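Local coordinates for protein STN1 (Saccharomyces cerevisiae, PDB 3KEY) that regulates telomere length and protects chromosome ends, restraining telomerase loading through its interaction with CDC13, at residues M53-F56 / D57-E60. Numbering follows the deposited sequence.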
ATOM      1  N   MET A  53     -18.527  16.557 -19.634  1.00 63.72           N
ATOM      2  CA  MET A  53     -19.447  16.237 -18.549  1.00 63.79           C
ATOM      3  C   MET A  53     -19.928  14.799 -18.663  1.00 63.28           C
ATOM      4  O   MET A  53     -20.905  14.516 -19.360  1.00 65.02           O
ATOM      5  CB  MET A  53     -20.649  17.183 -18.582  1.00 66.39           C
ATOM      6  CG  MET A  53     -20.411  18.529 -17.924  1.00 68.63           C
ATOM      7  SD  MET A  53     -20.396  18.424 -16.115  1.00 72.93           S
ATOM      8  CE  MET A  53     -21.996  19.147 -15.711  1.00 69.00           C
ATOM      9  N   LYS A  54     -19.231  13.892 -17.983  1.00 60.15           N
ATOM     10  CA  LYS A  54     -19.591  12.479 -17.998  1.00 57.35           C
ATOM     11  C   LYS A  54     -20.476  12.178 -16.798  1.00 54.09           C
ATOM     12  O   LYS A  54     -20.501  12.938 -15.833  1.00 53.35           O
ATOM     13  CB  LYS A  54     -18.333  11.604 -17.943  1.00 59.28           C
ATOM     14  CG  LYS A  54     -17.407  11.755 -19.139  1.00 62.26           C
ATOM     15  CD  LYS A  54     -16.211  10.821 -19.024  1.00 65.67           C
ATOM     16  CE  LYS A  54     -15.266  10.996 -20.203  1.00 68.02           C
ATOM     17  NZ  LYS A  54     -14.111  10.054 -20.135  1.00 69.96           N
ATOM     18  N   SER A  55     -21.205  11.070 -16.863  1.00 52.17           N
ATOM     19  CA  SER A  55     -22.083  10.678 -15.768  1.00 50.23           C
ATOM     20  C   SER A  55     -21.227  10.371 -14.545  1.00 48.99           C
ATOM     21  O   SER A  55     -20.063   9.977 -14.677  1.00 47.81           O
ATOM     22  CB  SER A  55     -22.894   9.441 -16.161  1.00 50.87           C
ATOM     23  OG  SER A  55     -22.045   8.324 -16.353  1.00 51.96           O
ATOM     24  N   PHE A  56     -21.794  10.549 -13.359  1.00 46.68           N
ATOM     25  CA  PHE A  56     -21.045  10.288 -12.136  1.00 46.56           C
ATOM     26  C   PHE A  56     -20.635   8.811 -12.070  1.00 46.47           C
ATOM     27  O   PHE A  56     -19.533   8.477 -11.633  1.00 44.72           O
ATOM     28  CB  PHE A  56     -21.883  10.642 -10.907  1.00 44.31           C
ATOM     29  CG  PHE A  56     -21.072  10.817  -9.655  1.00 43.54           C
ATOM     30  CD1 PHE A  56     -20.311  11.963  -9.461  1.00 43.34           C
ATOM     31  CD2 PHE A  56     -21.070   9.836  -8.671  1.00 42.85           C
ATOM     32  CE1 PHE A  56     -19.558  12.130  -8.300  1.00 43.78           C
ATOM     33  CE2 PHE A  56     -20.322   9.993  -7.505  1.00 44.38           C
ATOM     34  CZ  PHE A  56     -19.564  11.144  -7.320  1.00 44.03           C
ATOM     35  N   ASP A  57     -21.536   7.936 -12.509  1.00 46.29           N
ATOM     36  CA  ASP A  57     -21.276   6.503 -12.512  1.00 46.76           C
ATOM     37  C   ASP A  57     -20.053   6.227 -13.378  1.00 45.70           C
ATOM     38  O   ASP A  57     -19.195   5.416 -13.035  1.00 44.93           O
ATOM     39  CB  ASP A  57     -22.504   5.756 -13.047  1.00 49.06           C
ATOM     40  CG  ASP A  57     -22.260   4.264 -13.221  1.00 52.58           C
ATOM     41  OD1 ASP A  57     -21.776   3.865 -14.306  1.00 54.81           O
ATOM     42  OD2 ASP A  57     -22.544   3.493 -12.276  1.00 52.05           O
ATOM     43  N   SER A  58     -19.973   6.927 -14.501  1.00 44.87           N
ATOM     44  CA  SER A  58     -18.853   6.764 -15.402  1.00 45.18           C
ATOM     45  C   SER A  58     -17.578   7.238 -14.691  1.00 44.74           C
ATOM     46  O   SER A  58     -16.519   6.614 -14.799  1.00 41.75           O
ATOM     47  CB  SER A  58     -19.097   7.579 -16.669  1.00 46.90           C
ATOM     48  OG  SER A  58     -18.432   7.001 -17.775  1.00 51.87           O
ATOM     49  N   LEU A  59     -17.691   8.342 -13.954  1.00 41.78           N
ATOM     50  CA  LEU A  59     -16.550   8.885 -13.228  1.00 40.96           C
ATOM     51  C   LEU A  59     -16.085   7.932 -12.129  1.00 39.19           C
ATOM     52  O   LEU A  59     -14.886   7.836 -11.862  1.00 38.22           O
ATOM     53  CB  LEU A  59     -16.902  10.255 -12.632  1.00 40.93           C
ATOM     54  CG  LEU A  59     -17.129  11.355 -13.678  1.00 42.32           C
ATOM     55  CD1 LEU A  59     -17.694  12.617 -13.023  1.00 43.27           C
ATOM     56  CD2 LEU A  59     -15.809  11.652 -14.369  1.00 43.09           C
ATOM     57  N   GLU A  60     -17.030   7.234 -11.495  1.00 38.22           N
ATOM     58  CA  GLU A  60     -16.711   6.275 -10.435  1.00 39.08           C
ATOM     59  C   GLU A  60     -15.957   5.063 -10.990  1.00 39.82           C
ATOM     60  O   GLU A  60     -14.983   4.589 -10.395  1.00 38.29           O
ATOM     61  CB  GLU A  60     -17.987   5.789  -9.735  1.00 41.14           C
ATOM     62  CG  GLU A  60     -18.690   6.840  -8.881  1.00 43.75           C
ATOM     63  CD  GLU A  60     -19.939   6.297  -8.213  1.00 46.08           C
ATOM     64  OE1 GLU A  60     -20.793   5.737  -8.928  1.00 49.23           O
ATOM     65  OE2 GLU A  60     -20.073   6.429  -6.976  1.00 48.06           O
TER
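Ser55 holds OG between its own backbone N and carbonyl carbon (chi1 65°), directed toward the first turn of helix 56-73, where OG accepts the N-H of Ser58 at 3.1 Å from Ser58 N. This is an N-cap: the serine oxygen takes up an amide at the start of the helix, where no preceding turn supplies a carbonyl. The backbone continues the pattern, Leu59 N bonding to Ser55 O at 3.0 Å and Glu60 N to Phe56 O at 2.8 Å. Phe56 CG is anti to its backbone N (chi1 -162°), which sends the ring across Glu60 at a slant; Glu60 CD lies 3.7 Å from Phe56 CD2 and Glu60 OE2 3.6 Å from Phe56 CE2. Ring and carboxylate planes are 47° apart. Across to helix 31-47, Glu60 OE2 forms a salt bridge with Arg34 and a hydrogen bond with Thr38, while Leu59 packs on Phe45. With an alanine here instead of Glu60, Arg34 and Thr38 would probably lose this partner, and the Phe56 ring the carboxylate beside it. The serine cap begins helix 56-73, while Glu60 ties it to helix 31-47 within the first winged helix-turn-helix domain; pairing with Arg34 probably favours the ionised form of this buried residue.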